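G protein alpha subunit (Entamoeba histolytica, PDB 4FID) probably relays signals from membrane receptors as the guanine-nucleotide-binding alpha subunit of a heterotrimeric G protein, switching itself off by hydrolysing GTP. Local coordinates at residues S13-K18 with T207-E212; A96-E101 with C118-F123; Q104-Y107 with K112-L115; A188-S193 with A215-I220. One frame throughout, in Å; residues are numbered along the deposited sequence.

Contact 1. Residues S13-K18 with T207-E212. With GDP (guanosine-5'-diphosphate), chain C.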
# COMPACT_ATOMS: atom_id res chain seq x y z
N SER A 13 4.12 8.23 -3.16
CA SER A 13 3.16 9.09 -2.49
C SER A 13 2.64 8.36 -1.26
O SER A 13 3.16 7.29 -0.89
CB SER A 13 2.00 9.44 -3.41
OG SER A 13 2.48 10.18 -4.51
N GLY A 14 1.64 8.94 -0.63
CA GLY A 14 1.03 8.33 0.53
C GLY A 14 -0.03 7.34 0.13
O GLY A 14 -0.82 7.58 -0.79
N GLU A 15 -0.07 6.21 0.84
CA GLU A 15 -1.03 5.15 0.58
C GLU A 15 -0.78 4.52 -0.77
O GLU A 15 -1.70 4.10 -1.45
CB GLU A 15 -2.47 5.66 0.66
CG GLU A 15 -3.12 5.47 2.03
CD GLU A 15 -4.10 6.57 2.34
OE1 GLU A 15 -5.18 6.28 2.90
OE2 GLU A 15 -3.78 7.74 2.02
N SER A 16 0.49 4.48 -1.15
CA SER A 16 0.90 3.76 -2.33
C SER A 16 1.19 2.31 -1.96
O SER A 16 1.31 1.44 -2.82
CB SER A 16 2.15 4.40 -2.88
OG SER A 16 3.06 4.63 -1.83
N GLY A 17 1.29 2.05 -0.66
CA GLY A 17 1.67 0.76 -0.14
C GLY A 17 3.18 0.52 -0.11
O GLY A 17 3.62 -0.62 0.00
N LYS A 18 3.98 1.58 -0.19
CA LYS A 18 5.44 1.38 -0.24
C LYS A 18 5.98 0.86 1.09
O LYS A 18 6.97 0.11 1.13
CB LYS A 18 6.16 2.65 -0.70
CG LYS A 18 6.92 3.41 0.35
CD LYS A 18 7.39 4.77 -0.22
CE LYS A 18 7.02 5.92 0.72
NZ LYS A 18 6.98 5.46 2.15
N THR A 207 -4.79 18.69 -8.00
CA THR A 207 -6.23 18.49 -7.93
C THR A 207 -6.57 17.07 -7.52
O THR A 207 -7.53 16.84 -6.79
CB THR A 207 -6.93 18.85 -9.30
OG1 THR A 207 -6.29 18.17 -10.39
CG2 THR A 207 -6.91 20.36 -9.55
N SER A 208 -5.78 16.11 -7.99
CA SER A 208 -6.06 14.71 -7.77
C SER A 208 -4.84 13.98 -7.23
O SER A 208 -3.72 14.50 -7.31
CB SER A 208 -6.54 14.05 -9.07
OG SER A 208 -5.46 13.65 -9.88
N ARG A 209 -5.06 12.80 -6.65
CA ARG A 209 -3.98 11.94 -6.20
C ARG A 209 -3.09 11.51 -7.35
O ARG A 209 -1.87 11.40 -7.21
CB ARG A 209 -4.53 10.71 -5.47
CG ARG A 209 -5.16 11.04 -4.14
CD ARG A 209 -5.32 9.82 -3.27
NE ARG A 209 -5.65 10.21 -1.90
CZ ARG A 209 -4.74 10.53 -0.98
NH1 ARG A 209 -3.45 10.49 -1.29
NH2 ARG A 209 -5.11 10.90 0.24
N LEU A 210 -3.70 11.28 -8.50
CA LEU A 210 -3.00 10.73 -9.66
C LEU A 210 -1.95 11.71 -10.19
O LEU A 210 -0.79 11.34 -10.39
CB LEU A 210 -4.01 10.33 -10.74
CG LEU A 210 -3.49 9.75 -12.05
CD1 LEU A 210 -2.65 8.48 -11.84
CD2 LEU A 210 -4.64 9.49 -13.00
N THR A 211 -2.36 12.96 -10.39
CA THR A 211 -1.46 14.00 -10.85
C THR A 211 -0.37 14.35 -9.82
O THR A 211 0.77 14.69 -10.18
CB THR A 211 -2.23 15.28 -11.27
OG1 THR A 211 -3.03 15.76 -10.18
CG2 THR A 211 -3.12 14.99 -12.46
N GLU A 212 -0.72 14.29 -8.55
CA GLU A 212 0.29 14.42 -7.51
C GLU A 212 1.35 13.28 -7.57
O GLU A 212 2.54 13.56 -7.46
CB GLU A 212 -0.35 14.51 -6.14
CG GLU A 212 0.63 14.85 -5.04
CD GLU A 212 0.20 14.31 -3.68
OE1 GLU A 212 0.92 14.57 -2.69
OE2 GLU A 212 -0.84 13.61 -3.61
PB GDP C . 2.95 4.28 2.82
O1B GDP C . 3.49 4.17 4.22
O2B GDP C . 2.42 5.68 2.60
O3B GDP C . 4.08 4.00 1.87
O3A GDP C . 1.73 3.23 2.55
PA GDP C . 1.37 1.96 3.50
O1A GDP C . 2.33 0.81 3.29
O2A GDP C . 1.33 2.36 4.97
O5' GDP C . -0.13 1.55 3.04
C5' GDP C . -1.20 1.54 3.99
C4' GDP C . -2.25 0.46 3.69
O4' GDP C . -2.23 0.04 2.32
C3' GDP C . -2.09 -0.79 4.56
O3' GDP C . -3.32 -1.04 5.27
C2' GDP C . -1.76 -1.90 3.58
O2' GDP C . -2.30 -3.17 4.02
C1' GDP C . -2.37 -1.39 2.27
N9 GDP C . -1.73 -1.98 1.05
C8 GDP C . -0.49 -1.75 0.56
N7 GDP C . -0.27 -2.47 -0.57
C5 GDP C . -1.39 -3.17 -0.83
C6 GDP C . -1.84 -4.14 -1.86
O6 GDP C . -1.10 -4.48 -2.80
N1 GDP C . -3.07 -4.65 -1.75
C2 GDP C . -3.91 -4.31 -0.76
N2 GDP C . -5.14 -4.85 -0.72
N3 GDP C . -3.57 -3.43 0.22
C4 GDP C . -2.34 -2.84 0.24

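Contact 2. Residues A96-E101 with C118-F123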
# COMPACT_ATOMS: atom_id res chain seq x y z
N ALA A 96 -21.81 -9.87 13.79
CA ALA A 96 -23.17 -9.60 13.36
C ALA A 96 -23.22 -8.40 12.41
O ALA A 96 -23.85 -8.46 11.36
CB ALA A 96 -24.09 -9.37 14.56
N LEU A 97 -22.56 -7.32 12.79
CA LEU A 97 -22.52 -6.13 11.94
C LEU A 97 -22.00 -6.46 10.54
O LEU A 97 -22.61 -6.10 9.54
CB LEU A 97 -21.67 -5.03 12.59
CG LEU A 97 -22.35 -4.24 13.72
CD1 LEU A 97 -21.34 -3.43 14.53
CD2 LEU A 97 -23.47 -3.35 13.16
N TRP A 98 -20.87 -7.16 10.47
CA TRP A 98 -20.23 -7.45 9.19
C TRP A 98 -21.10 -8.37 8.34
O TRP A 98 -20.99 -8.38 7.12
CB TRP A 98 -18.84 -8.04 9.43
CG TRP A 98 -18.03 -8.37 8.21
CD1 TRP A 98 -17.44 -9.56 7.92
CD2 TRP A 98 -17.71 -7.49 7.13
NE1 TRP A 98 -16.78 -9.49 6.72
CE2 TRP A 98 -16.92 -8.22 6.22
CE3 TRP A 98 -17.99 -6.15 6.85
CZ2 TRP A 98 -16.42 -7.66 5.04
CZ3 TRP A 98 -17.50 -5.60 5.68
CH2 TRP A 98 -16.73 -6.35 4.79
N ALA A 99 -21.99 -9.12 8.98
CA ALA A 99 -22.91 -10.00 8.25
C ALA A 99 -24.27 -9.35 7.97
O ALA A 99 -25.11 -9.91 7.27
CB ALA A 99 -23.09 -11.31 9.00
N ASP A 100 -24.47 -8.15 8.50
CA ASP A 100 -25.73 -7.45 8.32
C ASP A 100 -25.87 -6.91 6.90
O ASP A 100 -24.91 -6.38 6.34
CB ASP A 100 -25.83 -6.32 9.34
CG ASP A 100 -27.10 -5.54 9.21
OD1 ASP A 100 -28.16 -6.08 9.62
OD2 ASP A 100 -27.03 -4.39 8.70
N GLU A 101 -27.06 -7.04 6.33
CA GLU A 101 -27.30 -6.64 4.94
C GLU A 101 -26.95 -5.19 4.64
O GLU A 101 -26.37 -4.89 3.60
CB GLU A 101 -28.76 -6.91 4.59
CG GLU A 101 -29.26 -8.26 5.11
CD GLU A 101 -30.63 -8.67 4.55
OE1 GLU A 101 -31.44 -7.77 4.19
OE2 GLU A 101 -30.88 -9.89 4.48
N CYS A 118 -7.60 -2.04 5.08
CA CYS A 118 -7.45 -3.18 5.97
C CYS A 118 -8.77 -3.60 6.65
O CYS A 118 -8.78 -4.54 7.46
CB CYS A 118 -6.41 -2.85 7.04
SG CYS A 118 -6.89 -1.46 8.08
N ALA A 119 -9.86 -2.91 6.31
CA ALA A 119 -11.12 -3.07 7.03
C ALA A 119 -11.62 -4.52 7.07
O ALA A 119 -11.77 -5.11 8.15
CB ALA A 119 -12.19 -2.15 6.48
N LYS A 120 -11.89 -5.08 5.89
CA LYS A 120 -12.35 -6.46 5.77
C LYS A 120 -11.42 -7.44 6.47
O LYS A 120 -11.88 -8.34 7.18
CB LYS A 120 -12.50 -6.85 4.30
CG LYS A 120 -12.77 -8.34 4.07
CD LYS A 120 -13.27 -8.57 2.65
CE LYS A 120 -13.39 -10.05 2.31
NZ LYS A 120 -13.88 -10.26 0.92
N TYR A 121 -10.11 -7.27 6.30
CA TYR A 121 -9.17 -8.16 6.99
C TYR A 121 -9.38 -8.09 8.49
O TYR A 121 -9.46 -9.11 9.15
CB TYR A 121 -7.71 -7.85 6.62
CG TYR A 121 -6.67 -8.68 7.35
CD1 TYR A 121 -6.14 -9.83 6.77
CD2 TYR A 121 -6.19 -8.30 8.60
CE1 TYR A 121 -5.17 -10.59 7.42
CE2 TYR A 121 -5.22 -9.05 9.27
CZ TYR A 121 -4.72 -10.19 8.67
OH TYR A 121 -3.74 -10.95 9.31
N LEU A 122 -9.47 -6.88 9.03
CA LEU A 122 -9.68 -6.74 10.47
C LEU A 122 -10.94 -7.48 10.94
O LEU A 122 -10.87 -8.24 11.88
CB LEU A 122 -9.68 -5.27 10.92
CG LEU A 122 -8.29 -4.63 10.76
CD1 LEU A 122 -8.21 -3.11 11.13
CD2 LEU A 122 -7.30 -5.44 11.54
N PHE A 123 -12.06 -7.27 10.25
CA PHE A 123 -13.30 -7.95 10.60
C PHE A 123 -13.21 -9.48 10.53
O PHE A 123 -13.65 -10.18 11.44
CB PHE A 123 -14.44 -7.43 9.70
CG PHE A 123 -14.59 -5.93 9.75
CD1 PHE A 123 -14.17 -5.22 10.88
CD2 PHE A 123 -15.13 -5.23 8.68
CE1 PHE A 123 -14.29 -3.84 10.93
CE2 PHE A 123 -15.26 -3.84 8.73
CZ PHE A 123 -14.84 -3.15 9.85

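Contact 3. Residues Q104-Y107 with K112-L115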
# COMPACT_ATOMS: atom_id res chain seq x y z
N GLN A 104 -23.09 -4.54 4.65
CA GLN A 104 -22.53 -5.11 3.44
C GLN A 104 -22.81 -4.22 2.21
O GLN A 104 -21.90 -3.95 1.42
CB GLN A 104 -23.08 -6.52 3.24
CG GLN A 104 -22.12 -7.46 2.54
CD GLN A 104 -20.76 -7.52 3.21
OE1 GLN A 104 -20.64 -7.39 4.42
NE2 GLN A 104 -19.72 -7.71 2.40
N ALA A 105 -24.04 -3.75 2.07
CA ALA A 105 -24.40 -2.80 1.02
C ALA A 105 -23.55 -1.51 1.06
O ALA A 105 -23.18 -0.94 0.02
CB ALA A 105 -25.89 -2.45 1.10
N THR A 106 -23.26 -1.05 2.28
CA THR A 106 -22.49 0.16 2.49
C THR A 106 -21.02 -0.09 2.15
O THR A 106 -20.34 0.78 1.60
CB THR A 106 -22.60 0.62 3.95
OG1 THR A 106 -23.97 0.94 4.24
CG2 THR A 106 -21.71 1.83 4.21
N TYR A 107 -20.55 -1.30 2.46
CA TYR A 107 -19.17 -1.67 2.16
C TYR A 107 -18.94 -1.67 0.65
O TYR A 107 -17.89 -1.24 0.19
CB TYR A 107 -18.82 -3.02 2.77
CG TYR A 107 -17.46 -3.55 2.37
CD1 TYR A 107 -16.31 -3.15 3.05
CD2 TYR A 107 -17.32 -4.45 1.32
CE1 TYR A 107 -15.06 -3.63 2.69
CE2 TYR A 107 -16.08 -4.94 0.96
CZ TYR A 107 -14.96 -4.53 1.64
OH TYR A 107 -13.72 -5.01 1.27
N LYS A 112 -17.54 6.17 -3.00
CA LYS A 112 -16.56 6.54 -2.01
C LYS A 112 -17.09 7.13 -0.70
O LYS A 112 -18.08 7.87 -0.64
CB LYS A 112 -15.50 7.49 -2.61
CG LYS A 112 -16.01 8.89 -2.93
CD LYS A 112 -14.93 9.77 -3.55
CE LYS A 112 -15.49 11.13 -3.96
NZ LYS A 112 -14.48 11.93 -4.72
N PHE A 113 -16.43 6.69 0.36
CA PHE A 113 -16.14 7.49 1.52
C PHE A 113 -14.72 6.99 1.68
O PHE A 113 -14.20 6.36 0.77
CB PHE A 113 -17.02 7.12 2.70
CG PHE A 113 -17.41 5.68 2.74
CD1 PHE A 113 -16.67 4.77 3.47
CD2 PHE A 113 -18.51 5.23 2.03
CE1 PHE A 113 -17.02 3.44 3.50
CE2 PHE A 113 -18.86 3.90 2.06
CZ PHE A 113 -18.12 3.01 2.79
N GLN A 114 -14.09 7.25 2.81
CA GLN A 114 -12.70 6.85 2.98
C GLN A 114 -12.61 5.72 3.98
O GLN A 114 -12.59 5.95 5.18
CB GLN A 114 -11.84 8.04 3.41
CG GLN A 114 -11.69 9.13 2.35
CD GLN A 114 -10.82 8.71 1.17
OE1 GLN A 114 -9.70 8.21 1.36
NE2 GLN A 114 -11.31 8.92 -0.05
N LEU A 115 -12.57 4.50 3.46
CA LEU A 115 -12.41 3.33 4.30
C LEU A 115 -11.03 2.69 4.11
O LEU A 115 -10.67 2.27 3.01
CB LEU A 115 -13.49 2.31 3.98
CG LEU A 115 -13.56 1.12 4.94
CD1 LEU A 115 -14.13 1.59 6.26
CD2 LEU A 115 -14.39 -0.01 4.34

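Contact 4. Residues A188-S193 with A215-I220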
# COMPACT_ATOMS: atom_id res chain seq x y z
N ALA A 188 16.36 3.04 -7.63
CA ALA A 188 15.28 3.78 -7.03
C ALA A 188 13.97 3.11 -7.43
O ALA A 188 13.69 2.97 -8.60
CB ALA A 188 15.32 5.22 -7.49
N ILE A 189 13.18 2.66 -6.47
CA ILE A 189 11.90 2.05 -6.78
C ILE A 189 10.75 3.00 -6.44
O ILE A 189 10.55 3.35 -5.27
CB ILE A 189 11.74 0.72 -6.03
CG1 ILE A 189 12.88 -0.24 -6.40
CG2 ILE A 189 10.38 0.09 -6.32
CD1 ILE A 189 12.69 -1.67 -5.88
N PHE A 190 9.99 3.41 -7.45
CA PHE A 190 8.83 4.28 -7.21
C PHE A 190 7.56 3.44 -7.12
O PHE A 190 7.22 2.72 -8.05
CB PHE A 190 8.70 5.35 -8.31
CG PHE A 190 7.52 6.27 -8.12
CD1 PHE A 190 7.57 7.30 -7.18
CD2 PHE A 190 6.38 6.12 -8.89
CE1 PHE A 190 6.48 8.16 -7.00
CE2 PHE A 190 5.28 6.98 -8.71
CZ PHE A 190 5.34 8.00 -7.77
N VAL A 191 6.86 3.55 -5.99
CA VAL A 191 5.63 2.83 -5.79
C VAL A 191 4.44 3.76 -5.93
O VAL A 191 4.45 4.90 -5.42
CB VAL A 191 5.55 2.23 -4.37
CG1 VAL A 191 4.39 1.20 -4.29
CG2 VAL A 191 6.88 1.61 -4.00
N THR A 192 3.42 3.27 -6.62
CA THR A 192 2.18 4.03 -6.76
C THR A 192 0.96 3.10 -6.71
O THR A 192 1.01 1.93 -7.10
CB THR A 192 2.18 4.91 -8.04
OG1 THR A 192 1.07 5.83 -8.00
CG2 THR A 192 2.08 4.04 -9.31
N SER A 193 -0.13 3.63 -6.18
CA SER A 193 -1.35 2.89 -6.03
C SER A 193 -2.16 3.03 -7.30
O SER A 193 -2.45 4.13 -7.73
CB SER A 193 -2.14 3.46 -4.85
OG SER A 193 -3.31 2.71 -4.60
N ALA A 215 3.69 13.74 -10.77
CA ALA A 215 4.67 14.80 -10.67
C ALA A 215 5.82 14.37 -9.73
O ALA A 215 6.99 14.71 -9.96
CB ALA A 215 4.00 16.08 -10.20
N VAL A 216 5.50 13.61 -8.68
CA VAL A 216 6.55 13.05 -7.85
C VAL A 216 7.49 12.20 -8.70
O VAL A 216 8.70 12.39 -8.70
CB VAL A 216 6.00 12.16 -6.73
CG1 VAL A 216 7.12 11.25 -6.17
CG2 VAL A 216 5.33 13.02 -5.62
N PHE A 217 6.92 11.26 -9.44
CA PHE A 217 7.72 10.43 -10.32
C PHE A 217 8.57 11.24 -11.32
O PHE A 217 9.75 10.95 -11.48
CB PHE A 217 6.85 9.41 -11.03
CG PHE A 217 7.56 8.67 -12.11
CD1 PHE A 217 8.48 7.68 -11.79
CD2 PHE A 217 7.32 8.96 -13.44
CE1 PHE A 217 9.14 6.97 -12.79
CE2 PHE A 217 7.98 8.28 -14.45
CZ PHE A 217 8.89 7.27 -14.12
N LYS A 218 7.97 12.23 -11.98
CA LYS A 218 8.71 13.12 -12.90
C LYS A 218 9.91 13.80 -12.21
O LYS A 218 10.94 14.06 -12.84
CB LYS A 218 7.79 14.17 -13.53
CG LYS A 218 6.78 13.64 -14.56
CD LYS A 218 7.43 12.83 -15.68
CE LYS A 218 6.40 12.35 -16.72
NZ LYS A 218 7.05 11.55 -17.83
N ASP A 219 9.79 14.07 -10.92
CA ASP A 219 10.94 14.52 -10.15
C ASP A 219 12.05 13.48 -10.17
O ASP A 219 13.18 13.79 -10.58
CB ASP A 219 10.57 14.80 -8.70
CG ASP A 219 9.79 16.07 -8.57
OD1 ASP A 219 9.16 16.28 -7.50
OD2 ASP A 219 9.81 16.87 -9.54
N ILE A 220 11.73 12.26 -9.74
CA ILE A 220 12.72 11.19 -9.67
C ILE A 220 13.47 11.08 -11.00
O ILE A 220 14.69 11.06 -11.05
CB ILE A 220 12.04 9.85 -9.30
CG1 ILE A 220 11.59 9.88 -7.84
CG2 ILE A 220 12.96 8.67 -9.52
CD1 ILE A 220 10.61 8.74 -7.50

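Contact 1. Residues S13-K18 with T207-E212
The E15 carboxylate lies over one face of the R209 guanidinium, and the two planes are 81° apart. E15 OE2 is 3.9 Å from R209 NH2. This is a long salt bridge of charges alone, since no N-H of R209 points at the oxygen. The G14 carbonyl approaches the same group obliquely, with its O 4.0 Å from R209 NH1. R209 reaches across because its chain is extended from CG to NE. E212 also faces S13, more loosely. The S208 side chain caps the start of the helix, accepting from T211 N at 3.2 Å (S208 OG).

Segment 13-18 belongs to the P-loop, between strand 6-12 and helix 18-28. E15 N donates to GDP O2B at 3.1 Å, and K18 NZ makes a weak bond to GDP O3B at 3.3 Å. K18 NZ also pairs with D167. S16 OG donates to S13 O at 2.8 Å, from above the carbonyl plane, which ties the loop to itself.

E15 OE1 also has a weak, long ion pair with R145, a GDP-binding residue. E15 is poorly ordered. The nearby arginines would probably favour its ionised form. The link to R209 rests on charge alone.

Contact 2. Residues A96-E101 with C118-F123
W98 carries its indole with CG anti to the backbone N (chi1 -179°), while F123 holds CG beside its own backbone N (chi1 -55°). With these torsions the two side chains cross at about a right angle. F123 CB lies over the five-membered ring of W98 in a CH-pi contact, 4.0 Å from its centroid. The phenyl ring then continues over the six-membered ring. F123 CD2 comes to 3.5 Å from W98 CE3, on the same face but toward the rim. The ring planes are 54° apart, an oblique pair.

K120 meets the far end of the indole. Its CG is 3.8 Å from W98 CZ2, and CB and CD lie at slightly longer range. The extended lysine chain then carries its amine away from W98. All the touching atoms across the contact are carbons, including the aliphatic stem of the lysine.

W98 lies on helix 90-99, and F123 lies in helix 119-124; both helices belong to the all-helical domain. F123 also rests on M53 and L56 of helix 42-62. On helix 101-108, Y107 meets W98 edge-to-face and touches K120, so the indole of helix 90-99 is set against helices 119-124 and 101-108.

Contact 3. Residues Q104-Y107 with K112-L115
T106 is the first residue of 104-107 to meet F113. Its backbone O lies at the edge of the F113 ring, near the ring plane, 3.4 Å from CZ and 3.5 Å from CE2. The T106 methyl touches the same end of the ring, with CG2 4.0 Å from F113 CZ. CG2 stands anti to the T106 backbone N, and this leaves OG1 beside that N. The hydroxyl OG1 bonds to the G102 carbonyl one turn back in the helix, while the methyl serves the phenylalanine. The side chains of T106 and F113 cross at about a right angle. The F113 ring thus approaches the helix with its outer C-H edge rather than with a face.

Y107 follows. Its CB points away from 112-115, yet its ring still reaches L115. Y107 CD1 is 3.9 Å from L115 CD2, and Y107 CE1 is 4.0 Å from the same methyl. That single methyl makes the contact, and it comes in obliquely to the ring.

Segment 112-115 is part of the link from helix 101-108 to helix 119-124 in the all-helical domain. F113 and L115 both turn toward helix 101-108 and also touch helix 42-62, at Q59 and T55 respectively. The link is thereby laid along two helices.

Attraction here is mainly apolar. The polar element is the T106 carbonyl, which faces the weakly positive C-H rim of F113 and could gain a little electrostatic attraction there.

Contact 4. Residues A188-S193 with A215-I220
V216 and I220, which both touch F190, sit on a helical turn whose shortest backbone bond runs from D219 N to A215 O, at 3.0 Å. I220 N likewise donates to V216 O, at 3.2 Å. The contact itself is apolar and centres on the F190 ring. F190 has CG anti to its backbone N (chi1 180°), and the ring extends from the strand toward the helix. F217 CB lies over one face of it, a CH-pi contact 3.9 Å from the ring centroid. The F217 ring continues over the same face, with F217 CD1 3.9 Å from F190 CD2. The ring planes are 47° apart, an oblique pair.

Strand 187-193, helix 209-222 and strand 230-236 form a beta-alpha-beta crossover of the Ras-like domain. The strands are parallel neighbours in the sheet. The helix segment runs back antiparallel to segment 188-193, at 172°, with axes 9.9 Å apart.

V216 CG1 reaches F190 CE1 obliquely at 3.3 Å. I220 CD1 meets F190 CD1 at 3.4 Å, one helical turn further on. F274 of helix 263-275 touches both F190 and F217. I220 leans further on L11 of strand 6-12, and F217 on I233 of strand 230-236.

Contacts 1 and 4 lie in the Ras-like domain, their centres about 10 Å apart. Both use helix 209-222. They touch directly, where S16 and K18 of the P-loop meet V191 of the strand. Contacts 2 and 3 lie in the all-helical domain, about 11 Å apart between centres, and touch where Y107 meets W98 and K120. Contacts 2 and 4 are about 34 Å apart by centres, on opposite sides of the chain's centre. Along the chain, 13-18 comes first. The four segments of contacts 2 and 3 follow, then 188-193, 207-212 and 215-220. The helical domain is thus inserted between the P-loop and the later sheet strands, with GDP between the domains.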